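Local coordinates for phosphoserine aminotransferase (Bacillus circulans, PDB 2C0R), which catalyses the reversible, pyridoxal-phosphate-dependent transamination of 3-phosphohydroxypyruvate to phosphoserine, a step of serine biosynthesis, at residues E152-A157 with R329-L334; G288-D293 with N299-L304. The protein carries 1 engineered substitution. All coordinates share one frame; numbering follows the deposited sequence.

Interaction 1 sets a turn beside the cofactor against a loop near the second subunit, whereas interaction 2 lies at the edge of a three-stranded antiparallel sheet, whose other outer strand begins at Leu334 of interaction 1. Interaction 1 runs from buried Ile154 to exposed Ser330; in interaction 2 no touching residue is exposed, and Thr301 and Phe302 are buried. Side-chain methyls carry interaction 1, while interaction 2 relies on backbone atoms, two waters and a thiol packed against an arginine. Glu155 O meets Thr301 OG1 at 2.8 Å, probably as a hydrogen bond, and Leu334 pairs through its backbone with Phe302. Strand 299-303 thus touches both segments of interaction 1.

Interaction 1. Residues E152-A157 with R329-L334; sequences ETIEGA and RSVGGL. With PLP (pyridoxal-5'-phosphate), chain C.
Ile154 and Val331 carry the apolar part of this small contact, which buries 123 Å² in all. The CG2 methyl of Ile154 comes in between the two branches of Val331, 3.6 Å from Val331 CG1 and nearly as close to CG2. CG2 stands anti to the backbone N of Ile154, which turns this methyl to Val331; the side chain also packs on Trp103. Ser330 OG lies at the border of the same methyl, its hydroxyl engaged by His328 ND1.

Glu155 adds a polar neighbour. Its chain is bent at chi2 (80°), a fold that brings the carboxylate back to Val331, with OE2 3.8 Å from Val331 CG1. The contact is plain packing, for the hydrogen bond of OE2 goes to Ser102 OG.

Backbone bonds shape the turn itself. Glu152 O accepts from Gly156 N at 2.8 Å, and Glu152 N gives to Ala157 O at 2.8 Å; with Gly156 and Ala157 both facing Glu152, this is a G1 beta bulge.

On the cofactor side, Thr153 OG1 makes a short 2.5 Å hydrogen bond to O3 of pyridoxal phosphate and also meets Ser176 OG. Thr153 thereby holds the O3 side of the pyridine ring, and the arrangement belongs to the pyridoxal-phosphate pocket of a class-V aminotransferase.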
loop_
_atom_site.group_PDB
_atom_site.type_symbol
_atom_site.label_atom_id
_atom_site.label_comp_id
_atom_site.label_asym_id
_atom_site.label_seq_id
_atom_site.Cartn_x
_atom_site.Cartn_y
_atom_site.Cartn_z
ATOM N N GLU A 152 14.484 -16.035 -8.106
ATOM C CA GLU A 152 15.413 -14.936 -7.895
ATOM C C GLU A 152 15.312 -14.042 -9.126
ATOM O O GLU A 152 15.984 -14.328 -10.139
ATOM C CB GLU A 152 16.832 -15.474 -7.694
ATOM C CG GLU A 152 17.032 -15.993 -6.272
ATOM C CD GLU A 152 17.171 -14.916 -5.214
ATOM O OE1 GLU A 152 16.936 -13.728 -5.501
ATOM O OE2 GLU A 152 17.518 -15.259 -4.063
ATOM N N THR A 153 14.509 -13.035 -8.947
ATOM C CA THR A 153 14.114 -12.116 -10.008
ATOM C C THR A 153 15.277 -11.407 -10.677
ATOM O O THR A 153 15.166 -11.109 -11.875
ATOM C CB THR A 153 13.237 -11.003 -9.356
ATOM O OG1 THR A 153 12.464 -11.664 -8.336
ATOM C CG2 THR A 153 12.351 -10.396 -10.421
ATOM N N ILE A 154 16.339 -11.111 -9.910
ATOM C CA ILE A 154 17.455 -10.343 -10.489
ATOM C C ILE A 154 18.444 -11.249 -11.201
ATOM O O ILE A 154 18.984 -10.886 -12.254
ATOM C CB ILE A 154 18.132 -9.501 -9.379
ATOM C CG1 ILE A 154 17.238 -8.310 -9.039
ATOM C CG2 ILE A 154 19.545 -9.099 -9.769
ATOM C CD1 ILE A 154 17.597 -7.552 -7.782
ATOM N N GLU A 155 18.708 -12.414 -10.608
ATOM C CA GLU A 155 19.664 -13.336 -11.210
ATOM C C GLU A 155 19.051 -14.190 -12.317
ATOM O O GLU A 155 19.778 -14.640 -13.216
ATOM C CB GLU A 155 20.263 -14.223 -10.115
ATOM C CG GLU A 155 21.428 -13.541 -9.378
ATOM C CD GLU A 155 21.020 -12.544 -8.324
ATOM O OE1 GLU A 155 19.995 -12.829 -7.686
ATOM O OE2 GLU A 155 21.591 -11.466 -8.040
ATOM N N GLY A 156 17.738 -14.413 -12.286
ATOM C CA GLY A 156 17.096 -15.217 -13.310
ATOM C C GLY A 156 17.124 -16.715 -12.987
ATOM O O GLY A 156 17.070 -17.533 -13.902
ATOM N N ALA A 157 17.152 -17.096 -11.709
ATOM C CA ALA A 157 17.188 -18.480 -11.294
ATOM C C ALA A 157 15.852 -18.807 -10.617
ATOM O O ALA A 157 15.204 -17.936 -10.007
ATOM C CB ALA A 157 18.329 -18.793 -10.335
ATOM N N ARG A 329 20.635 -2.954 -12.070
ATOM C CA ARG A 329 21.987 -2.389 -12.119
ATOM C C ARG A 329 23.040 -3.144 -11.326
ATOM O O ARG A 329 24.226 -3.005 -11.640
ATOM C CB ARG A 329 21.947 -0.933 -11.631
ATOM C CG ARG A 329 20.959 -0.709 -10.498
ATOM C CD ARG A 329 19.771 0.136 -10.919
ATOM N NE ARG A 329 19.474 1.221 -9.966
ATOM C CZ ARG A 329 18.645 2.212 -10.283
ATOM N NH1 ARG A 329 18.359 3.195 -9.451
ATOM N NH2 ARG A 329 18.072 2.223 -11.487
ATOM N N SER A 330 22.698 -3.934 -10.315
ATOM C CA SER A 330 23.722 -4.640 -9.565
ATOM C C SER A 330 24.333 -5.800 -10.328
ATOM O O SER A 330 25.334 -6.347 -9.854
ATOM C CB SER A 330 23.153 -5.240 -8.265
ATOM O OG SER A 330 21.917 -5.877 -8.527
ATOM N N VAL A 331 23.703 -6.174 -11.445
ATOM C CA VAL A 331 24.191 -7.381 -12.099
ATOM C C VAL A 331 24.503 -7.169 -13.566
ATOM O O VAL A 331 25.232 -7.986 -14.133
ATOM C CB VAL A 331 23.180 -8.536 -11.949
ATOM C CG1 VAL A 331 23.082 -8.887 -10.472
ATOM C CG2 VAL A 331 21.841 -8.148 -12.514
ATOM N N GLY A 332 23.971 -6.106 -14.137
ATOM C CA GLY A 332 24.148 -5.805 -15.552
ATOM C C GLY A 332 23.458 -6.811 -16.449
ATOM O O GLY A 332 22.515 -7.479 -16.038
ATOM N N GLY A 333 23.929 -6.931 -17.686
ATOM C CA GLY A 333 23.280 -7.820 -18.623
ATOM C C GLY A 333 21.901 -7.269 -18.973
ATOM O O GLY A 333 21.586 -6.085 -18.822
ATOM N N LEU A 334 21.089 -8.193 -19.463
ATOM C CA LEU A 334 19.731 -8.017 -19.895
ATOM C C LEU A 334 18.848 -8.985 -19.117
ATOM O O LEU A 334 19.302 -10.014 -18.592
ATOM C CB LEU A 334 19.540 -8.328 -21.386
ATOM C CG LEU A 334 20.285 -7.454 -22.394
ATOM C CD1 LEU A 334 20.028 -5.950 -22.235
ATOM C CD2 LEU A 334 21.789 -7.691 -22.333
HETATM N N1 PLP C . 11.342 -10.487 -3.412
HETATM C C2 PLP C . 11.399 -10.722 -4.752
HETATM C C2A PLP C . 11.690 -12.156 -5.190
HETATM C C3 PLP C . 11.185 -9.715 -5.647
HETATM O O3 PLP C . 11.178 -9.949 -6.987
HETATM C C4 PLP C . 10.838 -8.464 -5.163
HETATM C C4A PLP C . 10.592 -7.330 -6.160
HETATM C C5 PLP C . 10.867 -8.231 -3.804
HETATM C C6 PLP C . 11.030 -9.247 -2.918
HETATM C C5A PLP C . 10.653 -6.813 -3.255
HETATM O O4P PLP C . 9.281 -6.451 -3.363
HETATM P P PLP C . 8.740 -5.036 -2.869
HETATM O O1P PLP C . 7.244 -5.126 -2.988
HETATM O O2P PLP C . 9.353 -4.043 -3.833
HETATM O O3P PLP C . 9.230 -4.858 -1.476
#

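Interaction 2. Residues G288-D293 with N299-L304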
loop_
_atom_site.group_PDB
_atom_site.type_symbol
_atom_site.label_atom_id
_atom_site.label_comp_id
_atom_site.label_asym_id
_atom_site.label_seq_id
_atom_site.Cartn_x
_atom_site.Cartn_y
_atom_site.Cartn_z
ATOM N N GLY A 288 23.434 -17.071 -21.431
ATOM C CA GLY A 288 22.600 -16.972 -20.223
ATOM C C GLY A 288 23.411 -16.635 -18.974
ATOM O O GLY A 288 24.645 -16.725 -18.993
ATOM N N CYS A 289 22.802 -16.262 -17.849
ATOM C CA CYS A 289 23.459 -15.810 -16.616
ATOM C C CYS A 289 23.349 -16.690 -15.377
ATOM O O CYS A 289 23.844 -16.368 -14.226
ATOM C CB CYS A 289 22.877 -14.439 -16.205
ATOM S SG CYS A 289 23.576 -13.206 -17.323
ATOM N N VAL A 290 22.622 -17.779 -15.714
ATOM C CA VAL A 290 22.541 -18.909 -14.770
ATOM C C VAL A 290 22.664 -20.220 -15.551
ATOM O O VAL A 290 22.562 -20.292 -16.775
ATOM C CB VAL A 290 21.227 -18.926 -13.955
ATOM C CG1 VAL A 290 20.982 -17.597 -13.290
ATOM C CG2 VAL A 290 20.072 -19.265 -14.880
ATOM N N ASP A 291 22.914 -21.281 -14.791
ATOM C CA ASP A 291 23.044 -22.622 -15.328
ATOM C C ASP A 291 21.726 -23.059 -15.953
ATOM O O ASP A 291 20.666 -22.649 -15.455
ATOM C CB ASP A 291 23.445 -23.580 -14.227
ATOM C CG ASP A 291 24.895 -23.467 -13.823
ATOM O OD1 ASP A 291 25.658 -22.564 -14.235
ATOM O OD2 ASP A 291 25.261 -24.349 -13.022
ATOM N N VAL A 292 21.781 -23.860 -16.996
ATOM C CA VAL A 292 20.566 -24.287 -17.665
ATOM C C VAL A 292 19.550 -24.856 -16.687
ATOM O O VAL A 292 18.392 -24.431 -16.705
ATOM C CB VAL A 292 20.889 -25.306 -18.777
ATOM C CG1 VAL A 292 19.605 -25.946 -19.300
ATOM C CG2 VAL A 292 21.667 -24.637 -19.905
ATOM N N ASP A 293 19.922 -25.712 -15.770
ATOM C CA ASP A 293 19.018 -26.351 -14.846
ATOM C C ASP A 293 18.508 -25.387 -13.773
ATOM O O ASP A 293 17.638 -25.845 -13.033
ATOM C CB ASP A 293 19.672 -27.555 -14.124
ATOM C CG ASP A 293 19.944 -28.666 -15.131
ATOM O OD1 ASP A 293 19.468 -28.590 -16.276
ATOM O OD2 ASP A 293 20.663 -29.592 -14.734
ATOM N N ASN A 299 11.976 -14.672 -15.293
ATOM C CA ASN A 299 12.965 -13.617 -15.553
ATOM C C ASN A 299 14.160 -14.275 -16.250
ATOM O O ASN A 299 14.898 -15.003 -15.605
ATOM C CB ASN A 299 13.438 -12.868 -14.283
ATOM C CG ASN A 299 12.273 -12.404 -13.425
ATOM O OD1 ASN A 299 11.829 -13.110 -12.521
ATOM N ND2 ASN A 299 11.801 -11.194 -13.720
ATOM N N ILE A 300 14.276 -13.996 -17.543
ATOM C CA ILE A 300 15.363 -14.597 -18.311
ATOM C C ILE A 300 16.501 -13.628 -18.432
ATOM O O ILE A 300 16.381 -12.549 -18.993
ATOM C CB ILE A 300 14.836 -14.981 -19.687
ATOM C CG1 ILE A 300 13.704 -15.998 -19.558
ATOM C CG2 ILE A 300 15.985 -15.431 -20.567
ATOM C CD1 ILE A 300 13.208 -16.523 -20.896
ATOM N N THR A 301 17.635 -14.043 -17.876
ATOM C CA THR A 301 18.771 -13.114 -17.853
ATOM C C THR A 301 19.823 -13.604 -18.817
ATOM O O THR A 301 20.061 -14.800 -19.003
ATOM C CB THR A 301 19.311 -12.991 -16.428
ATOM O OG1 THR A 301 19.543 -14.334 -15.946
ATOM C CG2 THR A 301 18.260 -12.330 -15.519
ATOM N N PHE A 302 20.430 -12.623 -19.488
ATOM C CA PHE A 302 21.461 -12.974 -20.466
ATOM C C PHE A 302 22.396 -11.785 -20.685
ATOM O O PHE A 302 22.115 -10.658 -20.284
ATOM C CB PHE A 302 20.832 -13.465 -21.779
ATOM C CG PHE A 302 19.890 -12.511 -22.491
ATOM C CD1 PHE A 302 20.330 -11.894 -23.649
ATOM C CD2 PHE A 302 18.628 -12.235 -22.023
ATOM C CE1 PHE A 302 19.495 -11.030 -24.334
ATOM C CE2 PHE A 302 17.786 -11.372 -22.714
ATOM C CZ PHE A 302 18.232 -10.760 -23.881
ATOM N N ARG A 303 23.544 -12.126 -21.315
ATOM C CA ARG A 303 24.576 -11.137 -21.489
ATOM C C ARG A 303 25.068 -11.153 -22.938
ATOM O O ARG A 303 24.964 -12.180 -23.619
ATOM C CB ARG A 303 25.815 -11.424 -20.644
ATOM C CG ARG A 303 25.701 -11.718 -19.195
ATOM C CD ARG A 303 27.099 -11.940 -18.639
ATOM N NE ARG A 303 27.153 -11.830 -17.203
ATOM C CZ ARG A 303 26.770 -10.968 -16.284
ATOM N NH1 ARG A 303 26.145 -9.830 -16.546
ATOM N NH2 ARG A 303 27.021 -11.256 -15.006
ATOM N N LEU A 304 25.616 -10.009 -23.329
ATOM C CA LEU A 304 26.366 -9.944 -24.590
ATOM C C LEU A 304 27.851 -9.844 -24.250
ATOM O O LEU A 304 28.208 -9.968 -23.092
ATOM C CB LEU A 304 25.919 -8.748 -25.410
ATOM C CG LEU A 304 24.555 -8.881 -26.094
ATOM C CD1 LEU A 304 23.414 -8.976 -25.106
ATOM C CD2 LEU A 304 24.392 -7.651 -26.986
HETATM O O HOH W 1 19.919 -17.094 -17.831
HETATM O O HOH W 2 26.181 -14.220 -13.802
#
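Thr301 O is approached by three groups from residues 288-293 and the solvent between: a water gives it a 2.6 Å hydrogen bond, Cys289 N a weak one at 3.3 Å, and Gly288 CA a CH···O contact. They mark the edge of a three-stranded antiparallel sheet, where Gly288 faces Phe302 as a non-hydrogen-bonded pair and the chain then leaves strand 287-288. The water also accepts from Cys289 N at 3.0 Å, so it bridges the same two backbone atoms and supplements the poorly angled direct bond (131°) where the strands part.

Beyond this point side chains take over. Cys289 CB sits 3.3 Å from Thr301 OG1, whose own hydrogen bond runs to Glu155 O. With its SG anti to the carbonyl carbon (chi1 -75°), Cys289 turns its sulfur alongside the strand to Arg303. There SG comes within a tight 3.2 Å of Arg303 CG and lies over one face of the guanidinium group, offset toward its rim. Arg303 NH1 is hydrogen-bonded to Val331 O, which ties the sheet edge to 329-334. Replacing Arg303 by an alanine is likely to leave Val331 O without this donor and the Cys289 sulfur without its neighbour. A second water links the two segments: it donates to Cys289 O at 3.2 Å and accepts a weak 3.3 Å bond from Arg303 NH2.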